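Long-range contacts in tryptase inhibitor (Rhipicephalus appendiculatus, PDB 2UUX), which inhibits human tryptase, probably as a Kunitz-type serine endopeptidase inhibitor; this chain is its modified Kunitz domain: residues 4-9 with 31-36; 11-16 with 37-42. All coordinates share one frame; numbering follows the deposited sequence. Where two conformers were deposited one is given.

Interaction 1: residues 4-9 with 31-36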
loop_
_atom_site.group_PDB
_atom_site.type_symbol
_atom_site.label_atom_id
_atom_site.label_comp_id
_atom_site.label_asym_id
_atom_site.label_seq_id
_atom_site.Cartn_x
_atom_site.Cartn_y
_atom_site.Cartn_z
ATOM N N CYS A 4 5.837 1.662 -8.240
ATOM C CA CYS A 4 4.402 1.626 -8.339
ATOM C C CYS A 4 3.847 3.052 -8.206
ATOM O O CYS A 4 3.995 3.699 -7.166
ATOM C CB CYS A 4 3.900 0.725 -7.231
ATOM S SG CYS A 4 2.164 0.566 -7.178
ATOM N N THR A 5 3.212 3.549 -9.266
ATOM C CA THR A 5 2.596 4.893 -9.285
ATOM C C THR A 5 1.123 4.794 -8.954
ATOM O O THR A 5 0.404 3.961 -9.513
ATOM C CB THR A 5 2.780 5.526 -10.672
ATOM O OG1 THR A 5 4.197 5.634 -10.941
ATOM C CG2 THR A 5 2.056 6.908 -10.799
ATOM N N VAL A 6 0.645 5.655 -8.044
ATOM C CA VAL A 6 -0.781 5.709 -7.724
ATOM C C VAL A 6 -1.566 6.123 -9.003
ATOM O O VAL A 6 -1.244 7.150 -9.640
ATOM C CB VAL A 6 -1.048 6.679 -6.564
ATOM C CG1 VAL A 6 -2.520 6.779 -6.338
ATOM C CG2 VAL A 6 -0.289 6.242 -5.302
ATOM N N PRO A 7 -2.504 5.269 -9.448
ATOM C CA PRO A 7 -3.162 5.587 -10.720
ATOM C C PRO A 7 -4.158 6.720 -10.618
ATOM O O PRO A 7 -4.526 7.156 -9.525
ATOM C CB PRO A 7 -3.880 4.279 -11.117
ATOM C CG PRO A 7 -3.767 3.334 -9.954
ATOM C CD PRO A 7 -2.895 3.955 -8.906
ATOM N N ILE A 8 -4.558 7.193 -11.794
ATOM C CA ILE A 8 -5.708 8.081 -11.984
ATOM C C ILE A 8 -6.896 7.498 -11.231
ATOM O O ILE A 8 -7.225 6.340 -11.406
ATOM C CB ILE A 8 -6.112 8.143 -13.513
ATOM C CG1 ILE A 8 -5.072 8.870 -14.324
ATOM C CG2 ILE A 8 -7.524 8.668 -13.685
ATOM C CD1 ILE A 8 -5.432 8.935 -15.789
ATOM N N GLY A 9 -7.536 8.324 -10.408
ATOM C CA GLY A 9 -8.743 7.934 -9.692
ATOM C C GLY A 9 -8.472 7.185 -8.405
ATOM O O GLY A 9 -9.406 6.735 -7.758
ATOM N N CYS A 31 -0.385 -2.528 -9.035
ATOM C CA CYS A 31 0.888 -2.749 -8.388
ATOM C C CYS A 31 0.734 -2.465 -6.920
ATOM O O CYS A 31 -0.147 -1.705 -6.503
ATOM C CB CYS A 31 1.958 -1.863 -9.028
ATOM S SG CYS A 31 1.614 -0.094 -9.029
ATOM N N CYS A 32 1.598 -3.092 -6.148
ATOM C CA CYS A 32 1.632 -2.941 -4.731
ATOM C C CYS A 32 2.622 -1.855 -4.324
ATOM O O CYS A 32 3.745 -1.800 -4.824
ATOM C CB CYS A 32 2.032 -4.257 -4.106
ATOM S SG CYS A 32 0.728 -5.506 -4.269
ATOM N N LYS A 33 2.184 -0.992 -3.421
ATOM C CA LYS A 33 2.962 0.127 -2.968
ATOM C C LYS A 33 3.070 0.066 -1.454
ATOM O O LYS A 33 2.091 -0.183 -0.761
ATOM C CB LYS A 33 2.299 1.420 -3.407
ATOM C CG LYS A 33 3.169 2.597 -3.261
ATOM C CD LYS A 33 2.573 3.809 -3.985
ATOM C CE LYS A 33 3.543 4.964 -4.005
ATOM N NZ LYS A 33 4.802 4.708 -4.781
ATOM N N VAL A 34 4.269 0.274 -0.953
ATOM C CA VAL A 34 4.569 0.098 0.452
ATOM C C VAL A 34 4.571 1.453 1.196
ATOM O O VAL A 34 5.092 2.473 0.695
ATOM C CB VAL A 34 5.847 -0.713 0.685
ATOM C CG1 VAL A 34 7.016 0.122 0.426
ATOM C CG2 VAL A 34 5.855 -1.310 2.087
ATOM N N TYR A 35 3.977 1.458 2.377
ATOM C CA TYR A 35 3.933 2.644 3.231
ATOM C C TYR A 35 4.299 2.253 4.636
ATOM O O TYR A 35 3.885 1.194 5.103
ATOM C CB TYR A 35 2.517 3.276 3.255
ATOM C CG TYR A 35 2.094 3.922 1.973
ATOM C CD1 TYR A 35 2.240 5.270 1.772
ATOM C CD2 TYR A 35 1.612 3.162 0.912
ATOM C CE1 TYR A 35 1.894 5.867 0.566
ATOM C CE2 TYR A 35 1.243 3.748 -0.283
ATOM C CZ TYR A 35 1.399 5.092 -0.461
ATOM O OH TYR A 35 1.031 5.656 -1.667
ATOM N N GLU A 36 5.079 3.106 5.302
ATOM C CA GLU A 36 5.447 2.869 6.691
ATOM C C GLU A 36 5.021 4.063 7.547
ATOM O O GLU A 36 5.206 5.197 7.157
ATOM C CB GLU A 36 6.959 2.551 6.704
ATOM C CG GLU A 36 7.755 2.639 7.924
ATOM C CD GLU A 36 9.223 2.638 7.552
ATOM O OE1 GLU A 36 9.703 1.583 7.110
ATOM O OE2 GLU A 36 9.887 3.695 7.564
#
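C4 and C31 are joined by a disulfide that ties the N-terminal segment of this modified Kunitz fold to the start of strand 32-37. SG of C4 and SG of C31 lie 2.0 Å apart, with a torsion of 79° about the S-S bond. C4 reaches across to the strand with its SG anti to the backbone N, which brings the sulfur to that of C31. One residue along the strand, CB of C4 rests 3.5 Å from O of C32. K33 adds the polar grip: its NZ donates to O of C4 at 2.7 Å, and the C=O...N angle of 166° makes the approach nearly head-on. The lysine chain runs extended until its last torsion, 64°, where the bend turns NZ onto the carbonyl, and its CD passes 4.0 Å from CG2 of V6, the two side chains at about a right angle. With an alanine here in place of K33, the carbonyl of C4 is likely to lose its ammonium partner, and V6 the methylene that packs against it. Farther out, E3 is only a long, weak ion-pair partner of K33, backbone bonds to Y26 hold the lysine in the two-stranded sheet, and a second disulfide leads from C32 to C49. The same CG2 of V6 lies 3.9 Å from OH of Y35, a hydroxyl hydrogen-bonded to OE1 of E12.

Interaction 2: residues 11-16 with 37-42. With SO4 (sulfate ion), chain C.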
loop_
_atom_site.group_PDB
_atom_site.type_symbol
_atom_site.label_atom_id
_atom_site.label_comp_id
_atom_site.label_asym_id
_atom_site.label_seq_id
_atom_site.Cartn_x
_atom_site.Cartn_y
_atom_site.Cartn_z
ATOM N N SER A 11 -6.193 7.058 -4.574
ATOM C CA SER A 11 -5.750 7.957 -3.517
ATOM C C SER A 11 -4.590 7.352 -2.767
ATOM O O SER A 11 -4.483 6.145 -2.677
ATOM C CB SER A 11 -6.884 8.204 -2.510
ATOM O OG SER A 11 -8.064 8.737 -3.122
ATOM N N GLU A 12 -3.775 8.200 -2.167
ATOM C CA GLU A 12 -2.826 7.796 -1.168
ATOM C C GLU A 12 -3.576 7.314 0.077
ATOM O O GLU A 12 -4.654 7.830 0.368
ATOM C CB GLU A 12 -2.018 9.009 -0.724
ATOM C CG GLU A 12 -1.259 9.706 -1.813
ATOM C CD GLU A 12 -0.121 8.880 -2.323
ATOM O OE1 GLU A 12 0.635 8.334 -1.484
ATOM O OE2 GLU A 12 0.049 8.812 -3.565
ATOM N N PRO A 13 -3.000 6.370 0.853
ATOM C CA PRO A 13 -3.642 6.027 2.135
ATOM C C PRO A 13 -3.629 7.216 3.077
ATOM O O PRO A 13 -2.761 8.049 3.005
ATOM C CB PRO A 13 -2.774 4.893 2.696
ATOM C CG PRO A 13 -1.522 4.997 1.968
ATOM C CD PRO A 13 -1.745 5.630 0.649
ATOM N N VAL A 14 -4.598 7.274 3.966
ATOM C CA VAL A 14 -4.686 8.358 4.927
ATOM C C VAL A 14 -3.976 7.911 6.175
ATOM O O VAL A 14 -4.408 6.987 6.869
ATOM C CB VAL A 14 -6.166 8.773 5.219
ATOM C CG1 VAL A 14 -6.221 9.786 6.330
ATOM C CG2 VAL A 14 -6.802 9.276 3.961
ATOM N N LYS A 15 -2.886 8.565 6.477
ATOM C CA LYS A 15 -2.112 8.156 7.624
ATOM C C LYS A 15 -2.883 8.409 8.938
ATOM O O LYS A 15 -3.600 9.418 9.099
ATOM C CB LYS A 15 -0.749 8.833 7.578
ATOM C CG LYS A 15 0.283 8.137 8.433
ATOM C CD LYS A 15 1.699 8.511 8.061
ATOM C CE LYS A 15 1.952 9.960 8.134
ATOM N NZ LYS A 15 3.432 10.251 8.110
ATOM N N GLY A 16 -2.787 7.495 9.883
ATOM C CA GLY A 16 -3.374 7.722 11.185
ATOM C C GLY A 16 -2.442 8.539 12.039
ATOM O O GLY A 16 -1.249 8.678 11.758
ATOM N N GLY A 37 4.402 3.771 8.673
ATOM C CA GLY A 37 3.821 4.768 9.579
ATOM C C GLY A 37 2.570 4.225 10.252
ATOM O O GLY A 37 2.355 2.998 10.292
ATOM N N CYS A 38 1.716 5.091 10.801
ATOM C CA CYS A 38 0.490 4.645 11.396
ATOM C C CYS A 38 -0.542 4.405 10.296
ATOM O O CYS A 38 -1.487 5.141 10.096
ATOM C CB CYS A 38 -0.021 5.633 12.422
ATOM S SG CYS A 38 -1.553 5.048 13.150
ATOM N N TYR A 39 -0.318 3.332 9.561
ATOM C CA TYR A 39 -1.162 2.957 8.445
ATOM C C TYR A 39 -1.865 1.665 8.744
ATOM O O TYR A 39 -1.270 0.735 9.299
ATOM C CB TYR A 39 -0.302 2.790 7.210
ATOM C CG TYR A 39 0.196 4.070 6.598
ATOM C CD1 TYR A 39 -0.691 4.879 5.886
ATOM C CD2 TYR A 39 1.529 4.444 6.646
ATOM C CE1 TYR A 39 -0.269 6.034 5.267
ATOM C CE2 TYR A 39 1.948 5.583 6.073
ATOM C CZ TYR A 39 1.061 6.383 5.376
ATOM O OH TYR A 39 1.527 7.529 4.784
ATOM N N THR A 40 -3.116 1.600 8.334
ATOM C CA THR A 40 -3.917 0.417 8.461
ATOM C C THR A 40 -4.537 0.184 7.079
ATOM O O THR A 40 -4.412 1.011 6.199
ATOM C CB THR A 40 -5.003 0.573 9.569
ATOM O OG1 THR A 40 -5.496 -0.720 9.937
ATOM C CG2 THR A 40 -6.163 1.446 9.108
ATOM N N GLY A 41 -5.246 -0.897 6.874
ATOM C CA GLY A 41 -5.699 -1.159 5.547
ATOM C C GLY A 41 -4.578 -1.796 4.726
ATOM O O GLY A 41 -3.445 -2.014 5.189
ATOM N N GLY A 42 -4.911 -2.150 3.500
ATOM C CA GLY A 42 -4.003 -2.904 2.712
ATOM C C GLY A 42 -3.671 -4.216 3.362
ATOM O O GLY A 42 -4.473 -4.805 4.088
HETATM S S SO4 C . 4.473 8.580 10.981
HETATM O O1 SO4 C . 4.242 9.966 11.411
HETATM O O2 SO4 C . 5.552 7.953 11.734
HETATM O O3 SO4 C . 3.180 7.852 11.238
HETATM O O4 SO4 C . 4.843 8.590 9.579
HETATM O O HOH W 1 -0.015 8.777 3.066
HETATM O O HOH W 2 -4.187 4.258 7.481
#
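K15 and G16 meet Y39 and C38 where two loops of the Kunitz-type fold are drawn together, beside the C18-C38 disulfide; the position is consistent with the bridge that, in Kunitz inhibitors, links the protease-binding loop to a second loop. The backbone bond across the contact runs from N of G16 to O of C38, 2.7 Å long with an N-H...O angle of 156°. C38 is the centre of an inverse gamma turn, closed by a weak bond of 2.8 Å from N of Y39 to O of G37. The tyrosine ring supplies the apolar surface. CG of K15 lies over one face, 3.8 Å from the centroid and 19° off the normal, a CH-pi contact displaced toward the rim, while CD of the same lysine reaches OH of Y39 at 3.4 Å. Two residues before K15, CG of P13 approaches CE1 of Y39 obliquely at 3.7 Å. Two waters fill in the polar pairing: one donates to O of P13 and also bonds OH of Y39 in the plane of the ring, and the other donates to O of V14 and accepts from N of T40. After crossing the ring, the chain of K15 bends at its third torsion (chi3 57°), which carries NZ away to a sulfate, probably from the crystallisation liquor. That ion is gripped by both loops: NZ of K15 donates to its O4 at 2.6 Å, and N of C38 to its O3 at 3.2 Å.

Both contacts lie near the surface, with centres about 12 Å apart, and each fastens the long loop region before strand 22-27 to the chain around strand 32-37: interaction 1 at the beginning of that strand, interaction 2 just past its end. C4 of interaction 1 is buried, whereas none of the touching residues of interaction 2 is. Interaction 1 carries its own covalent link; in interaction 2 the disulfide half-cystine pairs outside the two segments, and backbone, ring and water contacts do the joining, with a probably adventitious sulfate beside them. The two also touch directly, since CZ of Y35 packs 3.4 Å from CD of P13, and the rings of Y35 and Y39 meet with planes about 55° apart.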